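Local coordinates for pyrrolidone-carboxylate peptidase (Pyrococcus furiosus, PDB 1X10), which removes N-terminal pyroglutamyl (5-oxoproline) residues from peptides, acting as a thiol protease of the peptidase C15 family, at residues R21-I31 with Y189-I200; L41-L52 with Y140-S149. The protein carries 3 engineered substitutions. One frame throughout, in Å; residues are numbered along the deposited sequence.

The two contacts lie on opposite sides of the chain's centre, their own centres about 20 Å apart and their nearest atoms about 7 Å apart without touching. Each pairs two helices flanking the central mixed sheet: helices 18-26 and 189-206 in contact 1, helices 47-59 and 141-156 in contact 2. Along the chain the order is 21-31, 41-52, 140-149, 189-200, so contact 2 falls wholly between the halves of contact 1. Strand 2-8 is common ground, since both contacts send side chains onto it. The two helix pairs lie on opposite sides of the sheet, giving an alpha/beta/alpha sandwich, with the active-site position Ser142 (engineered from cysteine) in contact 2 and the C-terminal helix in contact 1.

Contact 1 (R21-I31 with Y189-I200); sequences RIAKDLDGIKI and YEMALEAVKVAI. Engineered in segment 189-200: Ala192 (natural residue Glu).
Ile22 and Leu193 mark the closest backbone approach, their CA atoms 5.8 Å apart, where helix 21-26 crosses helix 189-200 at -58° with the axes 10.2 Å apart. Beyond the first helix, a type II beta turn from Leu26 to Ile29 leads the chain into strand 30-31, and Ile31 meets the second helix again at Ile200. At the N-terminal end of segment 189-200, Tyr189 has CG anti to the backbone N (chi1 174°); its ring reaches out to the first helix, and the Arg21 guanidinium lies nearly flat over one face, Arg21 CZ 3.8 Å from the centroid of the Tyr189 ring, in a cation-pi stack. The Arg21 chain bends at chi3 to reach this position. At the ring's edge, Tyr189 OH donates a hydrogen bond to Asp25 OD1 at 2.6 Å, meeting the oxygen from above the carboxylate plane. Arg21 and Asp25, one helical turn apart, thus hold the ring by face and hydroxyl. A leucine in place of Tyr189 would probably leave Asp25 OD1 without this donor and the guanidinium without its aromatic platform. Farther along, Ile22 and Leu26 are knobs in successive holes of the second helix: Ile22 among Tyr189, the engineered Ala192, Leu193 and Val196, Leu26 among Leu193, Val196, Lys197 and Ile200. The two methyls of Leu26 part ways, CD1 packing on Val196 CG1 at 3.5 Å and CD2 lying against the aliphatic chain of Lys197, 3.5 Å from its CG. Ile31 CD1 presses equally closely on Ile200 CG2, at 3.5 Å. Leu26, Val196 and Ile200 also touch Val5 of strand 2-8, so this knobs-into-holes pair forms part of one helical layer of the alpha/beta/alpha sandwich.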
# COMPACT_ATOMS: atom_id res chain seq x y z
N ARG A 21 -1.69 -27.15 -2.58
CA ARG A 21 -0.55 -27.95 -2.14
C ARG A 21 -0.62 -28.23 -0.64
O ARG A 21 -0.29 -29.32 -0.19
CB ARG A 21 0.76 -27.22 -2.43
CG ARG A 21 1.27 -27.35 -3.84
CD ARG A 21 2.57 -26.58 -4.01
NE ARG A 21 3.65 -27.10 -3.17
CZ ARG A 21 4.85 -26.53 -3.05
NH1 ARG A 21 5.11 -25.42 -3.72
NH2 ARG A 21 5.78 -27.07 -2.28
N ILE A 22 -1.04 -27.22 0.12
CA ILE A 22 -1.17 -27.38 1.57
C ILE A 22 -2.13 -28.52 1.89
O ILE A 22 -1.82 -29.39 2.71
CB ILE A 22 -1.69 -26.08 2.23
CG1 ILE A 22 -0.62 -24.99 2.13
CG2 ILE A 22 -2.04 -26.35 3.69
CD1 ILE A 22 -1.04 -23.65 2.72
N ALA A 23 -3.28 -28.52 1.23
CA ALA A 23 -4.28 -29.56 1.46
C ALA A 23 -3.70 -30.94 1.14
O ALA A 23 -3.85 -31.88 1.91
CB ALA A 23 -5.51 -29.30 0.60
N LYS A 24 -3.04 -31.05 -0.01
CA LYS A 24 -2.45 -32.32 -0.42
C LYS A 24 -1.30 -32.76 0.49
O LYS A 24 -1.15 -33.95 0.76
CB LYS A 24 -1.96 -32.24 -1.86
CG LYS A 24 -3.09 -32.12 -2.87
CD LYS A 24 -2.55 -32.13 -4.30
CE LYS A 24 -3.68 -32.06 -5.31
NZ LYS A 24 -3.15 -32.01 -6.71
N ASP A 25 -0.51 -31.80 0.96
CA ASP A 25 0.61 -32.10 1.85
C ASP A 25 0.14 -32.55 3.23
O ASP A 25 0.79 -33.39 3.87
CB ASP A 25 1.52 -30.88 2.00
CG ASP A 25 2.51 -30.73 0.85
OD1 ASP A 25 3.19 -29.69 0.78
OD2 ASP A 25 2.61 -31.65 0.02
N LEU A 26 -0.98 -32.01 3.68
CA LEU A 26 -1.49 -32.35 5.00
C LEU A 26 -2.40 -33.58 4.99
O LEU A 26 -2.67 -34.17 6.04
CB LEU A 26 -2.22 -31.15 5.60
CG LEU A 26 -1.35 -29.94 5.91
CD1 LEU A 26 -2.21 -28.79 6.43
CD2 LEU A 26 -0.29 -30.32 6.95
N ASP A 27 -2.87 -33.98 3.82
CA ASP A 27 -3.75 -35.14 3.74
C ASP A 27 -3.08 -36.42 4.25
O ASP A 27 -1.96 -36.74 3.85
CB ASP A 27 -4.20 -35.38 2.31
CG ASP A 27 -5.30 -36.43 2.20
OD1 ASP A 27 -5.34 -37.16 1.19
OD2 ASP A 27 -6.13 -36.53 3.13
N GLY A 28 -3.77 -37.13 5.14
CA GLY A 28 -3.24 -38.37 5.67
C GLY A 28 -2.26 -38.29 6.82
O GLY A 28 -1.88 -39.32 7.37
N ILE A 29 -1.83 -37.09 7.20
CA ILE A 29 -0.89 -36.99 8.31
C ILE A 29 -1.65 -37.13 9.62
O ILE A 29 -2.88 -37.08 9.65
CB ILE A 29 -0.14 -35.63 8.33
CG1 ILE A 29 -1.06 -34.52 8.82
CG2 ILE A 29 0.39 -35.32 6.94
CD1 ILE A 29 -0.34 -33.21 9.08
N LYS A 30 -0.92 -37.33 10.71
CA LYS A 30 -1.53 -37.45 12.01
C LYS A 30 -0.80 -36.60 13.03
O LYS A 30 0.43 -36.55 13.03
CB LYS A 30 -1.54 -38.91 12.47
CG LYS A 30 -2.35 -39.84 11.58
CD LYS A 30 -2.30 -41.29 12.05
CE LYS A 30 -3.17 -41.54 13.28
NZ LYS A 30 -2.71 -40.79 14.47
N ILE A 31 -1.57 -35.91 13.86
CA ILE A 31 -1.04 -35.08 14.92
C ILE A 31 -1.55 -35.80 16.16
O ILE A 31 -2.74 -35.79 16.45
CB ILE A 31 -1.62 -33.65 14.84
CG1 ILE A 31 -1.17 -33.00 13.53
CG2 ILE A 31 -1.16 -32.83 16.05
CD1 ILE A 31 -1.73 -31.61 13.31
N TYR A 189 6.14 -20.84 1.12
CA TYR A 189 5.20 -21.94 1.17
C TYR A 189 5.38 -22.70 2.49
O TYR A 189 4.40 -23.10 3.13
CB TYR A 189 5.43 -22.92 0.01
CG TYR A 189 4.55 -24.14 0.13
CD1 TYR A 189 3.19 -24.06 -0.13
CD2 TYR A 189 5.06 -25.34 0.62
CE1 TYR A 189 2.35 -25.15 0.09
CE2 TYR A 189 4.23 -26.44 0.85
CZ TYR A 189 2.88 -26.33 0.59
OH TYR A 189 2.05 -27.39 0.86
N GLU A 190 6.63 -22.88 2.89
CA GLU A 190 6.95 -23.59 4.12
C GLU A 190 6.30 -22.95 5.35
O GLU A 190 5.78 -23.65 6.22
CB GLU A 190 8.47 -23.68 4.32
CG GLU A 190 9.17 -24.59 3.31
CD GLU A 190 9.30 -23.97 1.93
OE1 GLU A 190 9.53 -24.73 0.97
OE2 GLU A 190 9.20 -22.74 1.81
N MET A 191 6.32 -21.62 5.41
CA MET A 191 5.72 -20.94 6.55
C MET A 191 4.20 -21.02 6.52
O MET A 191 3.56 -21.16 7.56
CB MET A 191 6.15 -19.47 6.60
CG MET A 191 5.56 -18.72 7.78
SD MET A 191 6.26 -17.10 8.05
CE MET A 191 7.79 -17.54 8.92
N ALA A 192 3.62 -20.93 5.33
CA ALA A 192 2.17 -21.01 5.18
C ALA A 192 1.69 -22.39 5.63
O ALA A 192 0.70 -22.53 6.34
CB ALA A 192 1.76 -20.76 3.72
N LEU A 193 2.42 -23.42 5.20
CA LEU A 193 2.08 -24.79 5.55
C LEU A 193 2.17 -25.00 7.06
O LEU A 193 1.27 -25.57 7.67
CB LEU A 193 3.01 -25.77 4.83
CG LEU A 193 2.88 -27.26 5.16
CD1 LEU A 193 1.47 -27.76 4.82
CD2 LEU A 193 3.93 -28.05 4.38
N GLU A 194 3.26 -24.52 7.65
CA GLU A 194 3.46 -24.66 9.09
C GLU A 194 2.38 -23.92 9.87
O GLU A 194 1.92 -24.38 10.91
CB GLU A 194 4.85 -24.14 9.49
CG GLU A 194 5.14 -24.25 10.99
CD GLU A 194 5.29 -25.69 11.46
OE1 GLU A 194 5.34 -25.90 12.70
OE2 GLU A 194 5.36 -26.60 10.62
N ALA A 195 1.97 -22.76 9.35
CA ALA A 195 0.93 -21.97 9.99
C ALA A 195 -0.36 -22.79 10.10
O ALA A 195 -1.00 -22.80 11.14
CB ALA A 195 0.67 -20.68 9.20
N VAL A 196 -0.72 -23.48 9.02
CA VAL A 196 -1.93 -24.30 9.02
C VAL A 196 -1.76 -25.48 9.99
O VAL A 196 -2.70 -25.83 10.70
CB VAL A 196 -2.24 -24.84 7.60
CG1 VAL A 196 -3.46 -25.76 7.64
CG2 VAL A 196 -2.52 -23.67 6.66
N LYS A 197 -0.57 -26.07 10.03
CA LYS A 197 -0.32 -27.19 10.94
C LYS A 197 -0.48 -26.70 12.38
O LYS A 197 -1.07 -27.38 13.21
CB LYS A 197 1.10 -27.74 10.75
CG LYS A 197 1.31 -28.52 9.46
CD LYS A 197 2.71 -29.13 9.42
CE LYS A 197 2.96 -29.83 8.09
NZ LYS A 197 4.36 -30.34 7.96
N VAL A 198 0.04 -25.51 12.66
CA VAL A 198 -0.07 -24.94 13.99
C VAL A 198 -1.53 -24.71 14.38
O VAL A 198 -1.93 -25.00 15.50
CB VAL A 198 0.70 -23.61 14.10
CG1 VAL A 198 0.39 -22.94 15.43
CG2 VAL A 198 2.20 -23.87 13.97
N ALA A 199 -2.32 -24.19 13.44
CA ALA A 199 -3.73 -23.93 13.70
C ALA A 199 -4.44 -25.23 14.07
O ALA A 199 -5.28 -25.25 14.98
CB ALA A 199 -4.38 -23.31 12.46
N ILE A 200 -4.12 -26.30 13.35
CA ILE A 200 -4.73 -27.60 13.62
C ILE A 200 -4.37 -28.08 15.03
O ILE A 200 -5.23 -28.51 15.80
CB ILE A 200 -4.26 -28.66 12.59
CG1 ILE A 200 -4.72 -28.26 11.18
CG2 ILE A 200 -4.81 -30.02 12.96
CD1 ILE A 200 -4.14 -29.12 10.08

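Contact 2 (L41-L52 with Y140-S149); sequences LPVVFGKAKEVL and YLSNYVMYLS. Engineered in segment 140-149: Ser142 (natural residue Cys).
Phe45 and Tyr144 meet edge to face, ring planes 86° apart and centroids separated by 5.2 Å, with Phe45 CD2 over the middle of the tyrosine ring. Leu148 CD1 lies over the opposite face, clamping the ring between an aromatic edge and a methyl. Tyr144 is directed toward segment 41-52 by its first torsion (chi1 -180°, CG anti to the backbone N), which brings OH to the start of helix 47-52. There Tyr144 OH accepts a hydrogen bond from Gly46 N, the N-cap residue, at 2.8 Å with an angle of 145° at the hydrogen. Leu141 CG sits over a face of Phe45 in a CH-pi contact, 4.2 Å from the centroid, while its CD2 touches Ala48 CB. Tyr140 completes the aromatic cluster, its CD1 touching Phe45 CZ with the two ring planes nearly perpendicular; its OH is hydrogen-bonded to Pro91 O. The paired helices belong to one outer layer of the alpha/beta/alpha sandwich, and the catalytic position lies in the first turn of helix 141-149: Ser142, engineered from the natural cysteine, is hydrogen-bonded through OG to His166 NE2. Farther along, Lys49 CG packs tightly on Leu148 CD1 at 3.5 Å, the two side chains crossing at about a right angle. Leu52 CD1 reaches Leu148 CB, 3.6 Å away. On the sheet side, Leu41 CD1 lies 3.9 Å from Val145 CG1, and both residues also touch Phe8 of strand 2-8.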
# COMPACT_ATOMS: atom_id res chain seq x y z
N LEU A 41 -10.90 -27.90 -3.10
CA LEU A 41 -12.21 -27.45 -3.55
C LEU A 41 -12.11 -26.62 -4.82
O LEU A 41 -11.12 -25.92 -5.04
CB LEU A 41 -12.88 -26.61 -2.47
CG LEU A 41 -13.12 -27.30 -1.13
CD1 LEU A 41 -13.68 -26.30 -0.12
CD2 LEU A 41 -14.08 -28.47 -1.33
N PRO A 42 -13.13 -26.70 -5.69
CA PRO A 42 -13.10 -25.92 -6.93
C PRO A 42 -13.48 -24.47 -6.60
O PRO A 42 -14.21 -24.22 -5.64
CB PRO A 42 -14.17 -26.60 -7.78
CG PRO A 42 -15.20 -26.99 -6.75
CD PRO A 42 -14.33 -27.55 -5.63
N VAL A 43 -12.95 -23.52 -7.37
CA VAL A 43 -13.28 -22.12 -7.14
C VAL A 43 -14.47 -21.85 -8.06
O VAL A 43 -14.38 -21.12 -9.05
CB VAL A 43 -12.09 -21.19 -7.50
CG1 VAL A 43 -12.46 -19.74 -7.24
CG2 VAL A 43 -10.87 -21.57 -6.64
N VAL A 44 -15.59 -22.46 -7.70
CA VAL A 44 -16.82 -22.37 -8.48
C VAL A 44 -18.03 -22.38 -7.55
O VAL A 44 -18.19 -23.30 -6.76
CB VAL A 44 -16.94 -23.59 -9.42
CG1 VAL A 44 -18.24 -23.49 -10.24
CG2 VAL A 44 -15.72 -23.67 -10.33
N PHE A 45 -18.87 -21.35 -7.64
CA PHE A 45 -20.06 -21.31 -6.80
C PHE A 45 -20.96 -22.49 -7.16
O PHE A 45 -21.05 -22.88 -8.32
CB PHE A 45 -20.82 -20.00 -7.00
CG PHE A 45 -20.08 -18.78 -6.52
CD1 PHE A 45 -19.49 -17.90 -7.42
CD2 PHE A 45 -19.98 -18.52 -5.16
CE1 PHE A 45 -18.82 -16.76 -6.97
CE2 PHE A 45 -19.31 -17.38 -4.70
CZ PHE A 45 -18.73 -16.50 -5.61
N GLY A 46 -21.64 -23.04 -6.15
CA GLY A 46 -22.51 -24.18 -6.38
C GLY A 46 -21.73 -25.47 -6.28
O GLY A 46 -21.90 -26.24 -5.33
N LYS A 47 -20.86 -25.72 -7.25
CA LYS A 47 -20.05 -26.92 -7.27
C LYS A 47 -19.24 -27.04 -5.98
O LYS A 47 -19.13 -28.12 -5.40
CB LYS A 47 -19.11 -26.89 -8.48
CG LYS A 47 -18.36 -28.19 -8.72
CD LYS A 47 -17.70 -28.18 -10.09
CE LYS A 47 -18.74 -28.03 -11.21
NZ LYS A 47 -18.13 -28.03 -12.57
N ALA A 48 -18.67 -25.92 -5.53
CA ALA A 48 -17.88 -25.91 -4.30
C ALA A 48 -18.74 -26.35 -3.12
O ALA A 48 -18.28 -27.06 -2.23
CB ALA A 48 -17.31 -24.52 -4.06
N LYS A 49 -20.00 -25.91 -3.11
CA LYS A 49 -20.91 -26.28 -2.03
C LYS A 49 -21.16 -27.79 -2.06
O LYS A 49 -21.15 -28.45 -1.02
CB LYS A 49 -22.24 -25.54 -2.16
CG LYS A 49 -23.19 -25.80 -1.00
CD LYS A 49 -24.41 -24.90 -1.05
CE LYS A 49 -25.44 -25.39 -2.04
NZ LYS A 49 -26.09 -26.64 -1.54
N GLU A 50 -21.39 -28.33 -3.25
CA GLU A 50 -21.65 -29.76 -3.42
C GLU A 50 -20.49 -30.57 -2.85
O GLU A 50 -20.69 -31.47 -2.03
CB GLU A 50 -21.81 -30.12 -4.90
CG GLU A 50 -23.00 -29.50 -5.58
CD GLU A 50 -23.07 -29.89 -7.05
OE1 GLU A 50 -23.06 -31.11 -7.34
OE2 GLU A 50 -23.14 -28.99 -7.91
N VAL A 51 -19.29 -30.25 -3.31
CA VAL A 51 -18.09 -30.94 -2.86
C VAL A 51 -17.91 -30.80 -1.35
O VAL A 51 -17.63 -31.77 -0.66
CB VAL A 51 -16.83 -30.40 -3.58
CG1 VAL A 51 -15.59 -31.13 -3.09
CG2 VAL A 51 -16.98 -30.58 -5.08
N LEU A 52 -18.09 -29.58 -0.85
CA LEU A 52 -17.94 -29.30 0.57
C LEU A 52 -18.90 -30.17 1.39
O LEU A 52 -18.49 -30.85 2.32
CB LEU A 52 -18.24 -27.83 0.86
CG LEU A 52 -17.64 -27.14 2.10
CD1 LEU A 52 -18.62 -26.09 2.60
CD2 LEU A 52 -17.35 -28.13 3.20
N TYR A 140 -16.34 -13.74 -1.87
CA TYR A 140 -16.07 -14.61 -3.00
C TYR A 140 -16.15 -16.06 -2.51
O TYR A 140 -16.94 -16.37 -1.63
CB TYR A 140 -14.68 -14.27 -3.57
CG TYR A 140 -14.32 -14.88 -4.91
CD1 TYR A 140 -15.17 -14.76 -6.01
CD2 TYR A 140 -13.10 -15.53 -5.08
CE1 TYR A 140 -14.80 -15.27 -7.26
CE2 TYR A 140 -12.72 -16.04 -6.33
CZ TYR A 140 -13.57 -15.90 -7.41
OH TYR A 140 -13.20 -16.40 -8.64
N LEU A 141 -15.33 -16.96 -3.06
CA LEU A 141 -15.43 -18.36 -2.64
C LEU A 141 -14.91 -18.71 -1.25
O LEU A 141 -15.42 -19.64 -0.63
CB LEU A 141 -14.79 -19.26 -3.69
CG LEU A 141 -15.91 -19.57 -4.70
CD1 LEU A 141 -15.40 -19.51 -6.11
CD2 LEU A 141 -16.54 -20.91 -4.37
N SER A 142 -13.91 -17.99 -0.75
CA SER A 142 -13.40 -18.29 0.59
C SER A 142 -14.51 -18.09 1.62
O SER A 142 -14.76 -18.96 2.44
CB SER A 142 -12.21 -17.40 0.92
OG SER A 142 -11.10 -17.73 0.10
N ASN A 143 -15.18 -16.94 1.56
CA ASN A 143 -16.26 -16.63 2.49
C ASN A 143 -17.42 -17.61 2.30
O ASN A 143 -18.07 -18.01 3.27
CB ASN A 143 -16.76 -15.20 2.26
CG ASN A 143 -17.95 -14.86 3.11
OD1 ASN A 143 -17.82 -14.63 4.32
ND2 ASN A 143 -19.13 -14.83 2.50
N TYR A 144 -17.67 -17.97 1.05
CA TYR A 144 -18.73 -18.89 0.67
C TYR A 144 -18.56 -20.22 1.42
O TYR A 144 -19.48 -20.69 2.09
CB TYR A 144 -18.66 -19.11 -0.85
CG TYR A 144 -19.69 -20.03 -1.47
CD1 TYR A 144 -21.02 -19.65 -1.61
CD2 TYR A 144 -19.30 -21.26 -2.00
CE1 TYR A 144 -21.94 -20.47 -2.29
CE2 TYR A 144 -20.20 -22.08 -2.67
CZ TYR A 144 -21.51 -21.68 -2.82
OH TYR A 144 -22.38 -22.48 -3.52
N VAL A 145 -17.37 -20.81 1.32
CA VAL A 145 -17.12 -22.08 2.00
C VAL A 145 -17.07 -21.89 3.52
O VAL A 145 -17.55 -22.74 4.27
CB VAL A 145 -15.80 -22.72 1.52
CG1 VAL A 145 -15.93 -23.13 0.06
CG2 VAL A 145 -14.65 -21.75 1.69
N MET A 146 -16.49 -20.78 3.97
CA MET A 146 -16.42 -20.53 5.41
C MET A 146 -17.83 -20.49 6.01
O MET A 146 -18.07 -21.09 7.07
CB MET A 146 -15.71 -19.20 5.69
CG MET A 146 -15.53 -18.91 7.18
SD MET A 146 -14.86 -17.26 7.50
CE MET A 146 -14.84 -17.28 9.31
N TYR A 147 -18.74 -19.80 5.34
CA TYR A 147 -20.11 -19.69 5.82
C TYR A 147 -20.84 -21.03 5.81
O TYR A 147 -21.48 -21.40 6.80
CB TYR A 147 -20.90 -18.67 4.97
CG TYR A 147 -22.30 -18.42 5.49
CD1 TYR A 147 -22.54 -17.45 6.46
CD2 TYR A 147 -23.36 -19.23 5.08
CE1 TYR A 147 -23.80 -17.28 7.02
CE2 TYR A 147 -24.63 -19.07 5.64
CZ TYR A 147 -24.84 -18.10 6.61
OH TYR A 147 -26.08 -17.97 7.20
N LEU A 148 -20.75 -21.75 4.70
CA LEU A 148 -21.41 -23.05 4.58
C LEU A 148 -20.90 -24.03 5.63
O LEU A 148 -21.67 -24.82 6.18
CB LEU A 148 -21.19 -23.62 3.17
CG LEU A 148 -21.97 -22.90 2.06
CD1 LEU A 148 -21.45 -23.31 0.68
CD2 LEU A 148 -23.45 -23.25 2.21
N SER A 149 -19.61 -23.98 5.92
CA SER A 149 -19.05 -24.89 6.92
C SER A 149 -19.61 -24.56 8.30
O SER A 149 -20.05 -25.46 9.04
CB SER A 149 -17.52 -24.79 6.93
OG SER A 149 -16.95 -25.77 7.77